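Long-range contacts in beta-1,4-mannanase (Cryptopygus antarcticus, PDB 4OOU), which hydrolyses internal beta-1,4 linkages in the backbones of mannans, galactomannans and glucomannans, releasing mainly short manno-oligosaccharides: residues Q192-T200 with R255-A266; L179-P188 with G207-I218. All coordinates share one frame; numbering follows the deposited sequence.

Interaction 1: Q192-T200 with R255-A266; sequences QNSCYDTST and RNHYKDSCLTGA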
loop_
_atom_site.group_PDB
_atom_site.type_symbol
_atom_site.label_atom_id
_atom_site.label_comp_id
_atom_site.label_asym_id
_atom_site.label_seq_id
_atom_site.Cartn_x
_atom_site.Cartn_y
_atom_site.Cartn_z
ATOM N N GLN A 192 10.094 26.179 6.400
ATOM C CA GLN A 192 11.293 26.061 7.256
ATOM C C GLN A 192 11.562 24.599 7.685
ATOM O O GLN A 192 12.710 24.112 7.622
ATOM C CB GLN A 192 11.164 26.968 8.490
ATOM N N ASN A 193 10.487 23.921 8.104
ATOM C CA ASN A 193 10.506 22.514 8.537
ATOM C C ASN A 193 10.550 21.578 7.327
ATOM O O ASN A 193 9.645 21.600 6.496
ATOM C CB ASN A 193 9.243 22.234 9.362
ATOM C CG ASN A 193 9.175 20.814 9.910
ATOM O OD1 ASN A 193 8.327 20.528 10.754
ATOM N ND2 ASN A 193 10.034 19.920 9.425
ATOM N N SER A 194 11.588 20.748 7.247
ATOM C CA SER A 194 11.916 20.043 6.006
ATOM C C SER A 194 11.097 18.764 5.745
ATOM O O SER A 194 11.097 18.266 4.610
ATOM C CB SER A 194 13.408 19.747 5.947
ATOM O OG SER A 194 13.731 18.704 6.833
ATOM N N CYS A 195 10.428 18.240 6.780
ATOM C CA CYS A 195 9.236 17.415 6.591
ATOM C C CYS A 195 8.164 17.993 5.655
ATOM O O CYS A 195 7.397 17.206 5.075
ATOM C CB CYS A 195 8.498 17.146 7.904
ATOM S SG CYS A 195 9.430 16.227 9.121
ATOM N N TYR A 196 8.047 19.326 5.571
ATOM C CA TYR A 196 7.031 19.971 4.715
ATOM C C TYR A 196 7.619 20.610 3.430
ATOM O O TYR A 196 6.891 20.847 2.476
ATOM C CB TYR A 196 6.183 20.984 5.521
ATOM C CG TYR A 196 5.641 20.470 6.862
ATOM C CD1 TYR A 196 5.245 19.132 7.020
ATOM C CD2 TYR A 196 5.543 21.317 7.984
ATOM C CE1 TYR A 196 4.777 18.658 8.253
ATOM C CE2 TYR A 196 5.061 20.856 9.213
ATOM C CZ TYR A 196 4.677 19.521 9.343
ATOM O OH TYR A 196 4.190 19.016 10.537
ATOM N N ASP A 197 8.924 20.872 3.374
ATOM C CA ASP A 197 9.487 21.533 2.186
ATOM C C ASP A 197 9.518 20.569 1.012
ATOM O O ASP A 197 10.122 19.514 1.120
ATOM C CB ASP A 197 10.908 22.051 2.458
ATOM C CG ASP A 197 11.486 22.837 1.277
ATOM O OD1 ASP A 197 11.857 22.231 0.245
ATOM O OD2 ASP A 197 11.580 24.075 1.393
ATOM N N THR A 198 8.893 20.934 -0.102
ATOM C CA THR A 198 8.784 20.040 -1.258
ATOM C C THR A 198 9.123 20.793 -2.555
ATOM O O THR A 198 8.609 20.510 -3.656
ATOM C CB THR A 198 7.368 19.401 -1.337
ATOM O OG1 THR A 198 6.330 20.389 -1.462
ATOM C CG2 THR A 198 7.061 18.558 -0.088
ATOM N N SER A 199 10.027 21.749 -2.405
ATOM C CA SER A 199 10.318 22.693 -3.463
ATOM C C SER A 199 11.052 22.048 -4.610
ATOM O O SER A 199 11.088 22.605 -5.709
ATOM C CB SER A 199 11.111 23.902 -2.929
ATOM O OG SER A 199 12.137 23.518 -2.050
ATOM N N THR A 200 11.623 20.878 -4.373
ATOM C CA THR A 200 12.270 20.142 -5.457
ATOM C C THR A 200 11.316 19.288 -6.305
ATOM O O THR A 200 11.716 18.788 -7.332
ATOM C CB THR A 200 13.339 19.210 -4.883
ATOM O OG1 THR A 200 12.689 18.236 -4.067
ATOM C CG2 THR A 200 14.328 20.021 -4.035
ATOM N N ARG A 255 14.421 13.447 0.428
ATOM C CA ARG A 255 13.834 13.565 1.750
ATOM C C ARG A 255 12.874 12.423 2.025
ATOM O O ARG A 255 12.057 12.091 1.184
ATOM C CB ARG A 255 13.091 14.895 1.830
ATOM C CG ARG A 255 12.407 15.187 3.160
ATOM C CD ARG A 255 13.385 15.561 4.262
ATOM N NE ARG A 255 14.383 16.543 3.821
ATOM C CZ ARG A 255 15.706 16.380 3.896
ATOM N NH1 ARG A 255 16.242 15.268 4.408
ATOM N NH2 ARG A 255 16.504 17.348 3.450
ATOM N N ASN A 256 12.985 11.814 3.196
ATOM C CA ASN A 256 11.999 10.839 3.668
ATOM C C ASN A 256 10.899 11.616 4.382
ATOM O O ASN A 256 11.047 11.973 5.547
ATOM C CB ASN A 256 12.659 9.828 4.622
ATOM C CG ASN A 256 11.697 8.758 5.142
ATOM O OD1 ASN A 256 10.482 8.757 4.865
ATOM N ND2 ASN A 256 12.248 7.832 5.923
ATOM N N HIS A 257 9.787 11.861 3.691
ATOM C CA HIS A 257 8.715 12.654 4.265
ATOM C C HIS A 257 7.801 11.921 5.211
ATOM O O HIS A 257 6.918 12.555 5.764
ATOM C CB HIS A 257 7.848 13.276 3.172
ATOM C CG HIS A 257 8.453 14.483 2.559
ATOM N ND1 HIS A 257 9.259 14.424 1.445
ATOM C CD2 HIS A 257 8.390 15.785 2.914
ATOM C CE1 HIS A 257 9.658 15.643 1.127
ATOM N NE2 HIS A 257 9.148 16.491 2.008
ATOM N N TYR A 258 7.999 10.616 5.408
ATOM C CA TYR A 258 7.041 9.798 6.160
ATOM C C TYR A 258 7.649 9.063 7.365
ATOM O O TYR A 258 7.014 8.170 7.942
ATOM C CB TYR A 258 6.331 8.827 5.209
ATOM C CG TYR A 258 5.693 9.508 3.988
ATOM C CD1 TYR A 258 6.415 9.727 2.846
ATOM C CD2 TYR A 258 4.375 9.910 3.992
ATOM C CE1 TYR A 258 5.849 10.320 1.739
ATOM C CE2 TYR A 258 3.803 10.510 2.892
ATOM C CZ TYR A 258 4.551 10.715 1.759
ATOM O OH TYR A 258 4.013 11.324 0.630
ATOM N N LYS A 259 8.859 9.460 7.763
ATOM C CA LYS A 259 9.464 8.953 9.011
ATOM C C LYS A 259 8.634 9.305 10.235
ATOM O O LYS A 259 7.967 10.328 10.260
ATOM C CB LYS A 259 10.938 9.413 9.206
ATOM C CG LYS A 259 11.339 10.877 8.940
ATOM C CD LYS A 259 12.872 10.941 8.831
ATOM C CE LYS A 259 13.468 12.351 8.789
ATOM N NZ LYS A 259 13.618 12.943 7.423
ATOM N N ASP A 260 8.661 8.435 11.237
ATOM C CA ASP A 260 7.974 8.709 12.507
ATOM C C ASP A 260 7.979 10.214 12.865
ATOM O O ASP A 260 6.907 10.823 12.905
ATOM C CB ASP A 260 8.587 7.896 13.654
ATOM C CG ASP A 260 8.336 6.389 13.531
ATOM O OD1 ASP A 260 8.166 5.830 12.404
ATOM O OD2 ASP A 260 8.330 5.748 14.604
ATOM N N SER A 261 9.152 10.821 13.100
ATOM C CA SER A 261 9.219 12.262 13.520
ATOM C C SER A 261 8.240 13.162 12.723
ATOM O O SER A 261 7.411 13.881 13.318
ATOM C CB SER A 261 10.671 12.848 13.524
ATOM O OG SER A 261 11.119 13.309 12.252
ATOM N N CYS A 262 8.295 13.061 11.397
ATOM C CA CYS A 262 7.493 13.901 10.513
ATOM C C CYS A 262 5.970 13.729 10.640
ATOM O O CYS A 262 5.238 14.722 10.612
ATOM C CB CYS A 262 7.859 13.636 9.044
ATOM S SG CYS A 262 9.437 14.267 8.513
ATOM N N LEU A 263 5.500 12.487 10.683
ATOM C CA LEU A 263 4.069 12.216 10.775
ATOM C C LEU A 263 3.555 12.692 12.104
ATOM O O LEU A 263 2.506 13.369 12.191
ATOM C CB LEU A 263 3.756 10.718 10.696
ATOM C CG LEU A 263 3.930 10.004 9.367
ATOM C CD1 LEU A 263 3.502 8.545 9.515
ATOM C CD2 LEU A 263 3.184 10.709 8.249
ATOM N N THR A 264 4.294 12.284 13.129
ATOM C CA THR A 264 3.943 12.541 14.518
ATOM C C THR A 264 3.905 14.073 14.789
ATOM O O THR A 264 2.957 14.591 15.379
ATOM C CB THR A 264 4.891 11.688 15.410
ATOM O OG1 THR A 264 4.107 10.700 16.103
ATOM C CG2 THR A 264 5.798 12.505 16.343
ATOM N N GLY A 265 4.897 14.793 14.273
ATOM C CA GLY A 265 4.893 16.252 14.272
ATOM C C GLY A 265 3.903 16.952 13.352
ATOM O O GLY A 265 3.810 18.159 13.380
ATOM N N ALA A 266 3.153 16.233 12.537
ATOM C CA ALA A 266 2.149 16.885 11.675
ATOM C C ALA A 266 0.762 16.924 12.327
ATOM O O ALA A 266 -0.016 17.864 12.127
ATOM C CB ALA A 266 2.057 16.176 10.333
#
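Cys195 and Cys262 are joined by a disulfide, and this covalent link is the middle of the contact. Each sulfur is anti to its own carbonyl carbon, and the two meet SG to SG at 2.1 Å with chi3 at -81°. Beside it, the His257 imidazole points its NE2 edge at Asp197 O. His257 NE2 donates to Asp197 O over 3.3 Å at 154°; the acceptor lies almost in the ring plane, whereas the donor stands 48° above the carbonyl plane. Thr198 CG2 is 3.6 Å from His257 NE2, meeting the ring obliquely, and Arg255 CG lies over one imidazole face. In this TIM-barrel glycosidase of family GH5, the disulfide joins the long loop after strand 179-180 to helix 260-267. Tyr196 reaches across with its phenol end, OH 3.6 Å from Ala266 CB, with the methyl at the ring edge. The partly exposed flank of Ser194 and Arg255 is looser, with no approach closer than the 3.6 Å between Ser194 O and Arg255 CD. Ser194 OG sits over one face of the Arg255 guanidinium, 3.8 Å from Arg255 NE and not bonded to it; the guanidinium makes its salt bridge with Asp250 instead, through NH1.

Interaction 2: L179-P188 with G207-I218; sequences LNEPEGTLQP and GWGGKKFPMKQI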
loop_
_atom_site.group_PDB
_atom_site.type_symbol
_atom_site.label_atom_id
_atom_site.label_comp_id
_atom_site.label_asym_id
_atom_site.label_seq_id
_atom_site.Cartn_x
_atom_site.Cartn_y
_atom_site.Cartn_z
ATOM N N LEU A 179 -2.885 5.847 2.016
ATOM C CA LEU A 179 -3.023 6.691 0.838
ATOM C C LEU A 179 -1.980 6.266 -0.181
ATOM O O LEU A 179 -0.840 5.978 0.176
ATOM C CB LEU A 179 -2.853 8.137 1.250
ATOM C CG LEU A 179 -3.046 9.203 0.174
ATOM C CD1 LEU A 179 -4.481 9.235 -0.357
ATOM C CD2 LEU A 179 -2.645 10.562 0.730
ATOM N N ASN A 180 -2.391 6.166 -1.441
ATOM C CA ASN A 180 -1.513 5.700 -2.513
ATOM C C ASN A 180 -0.993 6.928 -3.278
ATOM O O ASN A 180 -1.787 7.813 -3.649
ATOM C CB ASN A 180 -2.287 4.791 -3.472
ATOM C CG ASN A 180 -1.541 4.555 -4.802
ATOM O OD1 ASN A 180 -0.647 3.704 -4.873
ATOM N ND2 ASN A 180 -1.890 5.315 -5.843
ATOM N N GLU A 181 0.311 6.976 -3.520
ATOM C CA GLU A 181 0.929 8.093 -4.254
ATOM C C GLU A 181 0.400 9.483 -3.817
ATOM O O GLU A 181 -0.226 10.222 -4.584
ATOM C CB GLU A 181 0.839 7.861 -5.785
ATOM C CG GLU A 181 1.416 6.494 -6.180
ATOM C CD GLU A 181 1.793 6.342 -7.656
ATOM O OE1 GLU A 181 1.366 7.165 -8.528
ATOM O OE2 GLU A 181 2.536 5.357 -7.940
ATOM N N PRO A 182 0.638 9.827 -2.554
ATOM C CA PRO A 182 0.196 11.117 -2.041
ATOM C C PRO A 182 0.749 12.276 -2.853
ATOM O O PRO A 182 0.200 13.361 -2.793
ATOM C CB PRO A 182 0.807 11.159 -0.636
ATOM C CG PRO A 182 1.021 9.730 -0.258
ATOM C CD PRO A 182 1.327 9.014 -1.536
ATOM N N GLU A 183 1.832 12.034 -3.582
ATOM C CA GLU A 183 2.542 13.071 -4.361
ATOM C C GLU A 183 1.770 13.504 -5.590
ATOM O O GLU A 183 2.090 14.545 -6.201
ATOM C CB GLU A 183 3.931 12.585 -4.815
ATOM C CG GLU A 183 4.842 12.176 -3.664
ATOM C CD GLU A 183 4.547 10.777 -3.129
ATOM O OE1 GLU A 183 4.173 9.895 -3.959
ATOM O OE2 GLU A 183 4.700 10.580 -1.888
ATOM N N GLY A 184 0.767 12.707 -5.949
ATOM C CA GLY A 184 -0.100 13.005 -7.074
ATOM C C GLY A 184 -0.915 14.272 -6.893
ATOM O O GLY A 184 -1.052 15.053 -7.813
ATOM N N THR A 185 -1.444 14.457 -5.683
ATOM C CA THR A 185 -2.340 15.557 -5.386
ATOM C C THR A 185 -1.659 16.489 -4.396
ATOM O O THR A 185 -2.290 17.324 -3.752
ATOM C CB THR A 185 -3.703 15.026 -4.879
ATOM O OG1 THR A 185 -3.505 13.971 -3.920
ATOM C CG2 THR A 185 -4.480 14.500 -6.050
ATOM N N LEU A 186 -0.345 16.347 -4.304
ATOM C CA LEU A 186 0.495 17.177 -3.448
ATOM C C LEU A 186 0.545 18.578 -4.030
ATOM O O LEU A 186 0.519 18.709 -5.230
ATOM C CB LEU A 186 1.903 16.580 -3.419
ATOM C CG LEU A 186 3.060 17.053 -2.531
ATOM C CD1 LEU A 186 4.359 17.104 -3.333
ATOM C CD2 LEU A 186 2.812 18.380 -1.836
ATOM N N GLN A 187 0.594 19.598 -3.168
ATOM C CA GLN A 187 0.820 21.011 -3.552
ATOM C C GLN A 187 2.233 21.419 -3.128
ATOM O O GLN A 187 2.473 21.738 -1.958
ATOM C CB GLN A 187 -0.211 21.922 -2.858
ATOM C CG GLN A 187 -0.120 23.410 -3.174
ATOM C CD GLN A 187 -1.162 24.198 -2.410
ATOM O OE1 GLN A 187 -1.076 24.345 -1.208
ATOM N NE2 GLN A 187 -2.153 24.697 -3.106
ATOM N N PRO A 188 3.189 21.380 -4.063
ATOM C CA PRO A 188 4.562 21.624 -3.626
ATOM C C PRO A 188 4.832 23.094 -3.268
ATOM O O PRO A 188 4.145 23.981 -3.769
ATOM C CB PRO A 188 5.416 21.163 -4.836
ATOM C CG PRO A 188 4.491 20.420 -5.744
ATOM C CD PRO A 188 3.123 20.974 -5.475
ATOM N N GLY A 207 2.292 16.529 -8.333
ATOM C CA GLY A 207 1.160 17.429 -8.556
ATOM C C GLY A 207 0.362 17.062 -9.782
ATOM O O GLY A 207 -0.533 17.791 -10.170
ATOM N N TRP A 208 0.666 15.925 -10.396
ATOM C CA TRP A 208 0.087 15.588 -11.706
ATOM C C TRP A 208 -1.451 15.396 -11.634
ATOM O O TRP A 208 -2.175 15.559 -12.651
ATOM C CB TRP A 208 0.799 14.353 -12.321
ATOM C CG TRP A 208 0.444 13.013 -11.731
ATOM C CD1 TRP A 208 -0.570 12.180 -12.127
ATOM C CD2 TRP A 208 1.103 12.342 -10.657
ATOM N NE1 TRP A 208 -0.585 11.050 -11.350
ATOM C CE2 TRP A 208 0.429 11.125 -10.444
ATOM C CE3 TRP A 208 2.185 12.656 -9.847
ATOM C CZ2 TRP A 208 0.804 10.225 -9.458
ATOM C CZ3 TRP A 208 2.564 11.747 -8.858
ATOM C CH2 TRP A 208 1.876 10.550 -8.680
ATOM N N GLY A 209 -1.933 15.051 -10.436
ATOM C CA GLY A 209 -3.359 14.931 -10.200
ATOM C C GLY A 209 -4.008 16.247 -9.830
ATOM O O GLY A 209 -5.172 16.298 -9.487
ATOM N N GLY A 210 -3.270 17.328 -9.955
ATOM C CA GLY A 210 -3.737 18.609 -9.493
ATOM C C GLY A 210 -3.137 18.873 -8.114
ATOM O O GLY A 210 -3.013 17.959 -7.288
ATOM N N LYS A 211 -2.790 20.131 -7.864
ATOM C CA LYS A 211 -2.027 20.489 -6.696
ATOM C C LYS A 211 -2.956 20.904 -5.575
ATOM O O LYS A 211 -3.174 22.086 -5.369
ATOM C CB LYS A 211 -1.012 21.587 -7.053
ATOM C CG LYS A 211 0.212 21.040 -7.803
ATOM C CD LYS A 211 0.780 21.989 -8.867
ATOM C CE LYS A 211 2.274 21.755 -9.082
ATOM N NZ LYS A 211 2.982 22.798 -9.866
ATOM N N LYS A 212 -3.465 19.916 -4.834
ATOM C CA LYS A 212 -4.535 20.132 -3.834
ATOM C C LYS A 212 -4.082 20.302 -2.387
ATOM O O LYS A 212 -4.608 21.137 -1.670
ATOM C CB LYS A 212 -5.544 18.963 -3.882
ATOM C CG LYS A 212 -6.003 18.626 -5.296
ATOM C CD LYS A 212 -7.078 17.555 -5.310
ATOM C CE LYS A 212 -7.392 17.112 -6.742
ATOM N NZ LYS A 212 -8.121 18.149 -7.529
ATOM N N PHE A 213 -3.135 19.482 -1.954
ATOM C CA PHE A 213 -2.781 19.390 -0.547
ATOM C C PHE A 213 -1.307 19.739 -0.280
ATOM O O PHE A 213 -0.407 19.225 -0.946
ATOM C CB PHE A 213 -3.000 17.968 -0.041
ATOM C CG PHE A 213 -4.276 17.325 -0.518
ATOM C CD1 PHE A 213 -5.503 17.787 -0.081
ATOM C CD2 PHE A 213 -4.240 16.225 -1.368
ATOM C CE1 PHE A 213 -6.663 17.192 -0.506
ATOM C CE2 PHE A 213 -5.412 15.627 -1.790
ATOM C CZ PHE A 213 -6.624 16.114 -1.362
ATOM N N PRO A 214 -1.047 20.587 0.722
ATOM C CA PRO A 214 0.319 20.733 1.165
ATOM C C PRO A 214 0.772 19.532 2.013
ATOM O O PRO A 214 -0.036 18.907 2.747
ATOM C CB PRO A 214 0.277 22.008 2.008
ATOM C CG PRO A 214 -0.991 22.690 1.633
ATOM C CD PRO A 214 -1.929 21.573 1.356
ATOM N N MET A 215 2.062 19.217 1.916
ATOM C CA MET A 215 2.600 18.094 2.650
ATOM C C MET A 215 2.082 18.085 4.066
ATOM O O MET A 215 1.785 17.019 4.605
ATOM C CB MET A 215 4.110 18.140 2.683
ATOM C CG MET A 215 4.731 16.822 3.083
ATOM S SD MET A 215 4.687 15.676 1.715
ATOM C CE MET A 215 3.982 14.301 2.604
ATOM N N LYS A 216 1.968 19.260 4.678
ATOM C CA LYS A 216 1.506 19.299 6.052
ATOM C C LYS A 216 0.144 18.618 6.203
ATOM O O LYS A 216 -0.044 17.824 7.118
ATOM C CB LYS A 216 1.449 20.723 6.623
ATOM C CG LYS A 216 0.919 20.711 8.064
ATOM C CD LYS A 216 1.137 21.990 8.856
ATOM C CE LYS A 216 0.875 21.689 10.321
ATOM N NZ LYS A 216 0.898 22.916 11.148
ATOM N N GLN A 217 -0.808 18.939 5.333
ATOM C CA GLN A 217 -2.134 18.327 5.445
ATOM C C GLN A 217 -2.072 16.858 5.101
ATOM O O GLN A 217 -2.628 16.024 5.837
ATOM C CB GLN A 217 -3.172 19.030 4.589
ATOM C CG GLN A 217 -3.363 20.493 4.961
ATOM C CD GLN A 217 -3.678 20.670 6.426
ATOM O OE1 GLN A 217 -4.680 20.150 6.931
ATOM N NE2 GLN A 217 -2.808 21.396 7.131
ATOM N N ILE A 218 -1.363 16.524 4.024
ATOM C CA ILE A 218 -1.123 15.103 3.710
ATOM C C ILE A 218 -0.684 14.318 4.944
ATOM O O ILE A 218 -1.315 13.328 5.295
ATOM C CB ILE A 218 -0.069 14.869 2.603
ATOM C CG1 ILE A 218 -0.601 15.344 1.233
ATOM C CG2 ILE A 218 0.312 13.386 2.576
ATOM C CD1 ILE A 218 0.387 15.273 0.098
#
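Thr185 O is gripped by two backbone donors in succession: Phe213 N at 2.9 Å, nearly along the C=O axis, and Lys212 N at 3.0 Å from 51° above the carbonyl plane. The first of these carries a single beta bridge between Leu186 and Phe213; the return bond, Gln187 N to Phe213 O, is modelled very short, which leaves its exact length doubtful. In this TIM barrel, the bridge ties the loop leaving strand 179-180, which carries the probable acid/base Glu181, to the residues leading into helix 215-232. Further along, Gly207 N donates to Glu183 O at 2.9 Å, and Gly209 N, in the type I turn from Gly207 to Gly210, donates to Gly184 O across the contact.

The Phe213 ring is held from several directions. Thr185 OG1, whose hydrogen-bond partner is Gly134, meets its edge in plane, 3.3 Å from Phe213 CE2; Lys212 CB covers one face, and Phe146 stacks on the ring. With the ring cut back to an alanine, Thr185 and Phe146 would probably lose the surface they pack on, and a gap would be likely beside the bridge. Leu186 CB and Ile218 CD1 are 4.0 Å apart, their side chains crossing at about a right angle, while Pro182 CB packs on Ile218 CG2. Gln187, which binds substrate, lays its OE1 3.3 Å from Pro214 CG.

Near the active site, Gly184 CA makes a CH-pi contact with Trp208, another substrate-binding residue, 3.4 Å from the centroid of its six-membered ring and over that face. Trp208 CG lies between its own N and carbonyl carbon (chi1 75°), a rotation that brings the indole back over Gly184. The indole's edge also faces Glu181, whose carboxylate plane is turned 82° from the ring; Glu181 OE2 is hydrogen-bonded to His280, and OE1 lies 3.2 Å from Trp208 CZ2.

Overall arrangement
From the N terminus, the chain first reaches 179-188, then 192-200, 207-218 and finally 255-266, so the two contacts cross: their segments alternate. Interaction 2 closes the shorter loop, bringing 207-218 back to the end of strand 179-180 after 18 residues that contain neither helix nor strand. Interaction 1 starts within that excursion and closes over 54 residues, including helix 215-232 and strand 238-241, at helix 260-267. The long loop is therefore tied both to its own base and to a later part of the barrel. The contact centres lie about 13 Å apart, and Tyr258 OH comes within 2.7 Å of Glu183 OE2, a probable hydrogen bond between them.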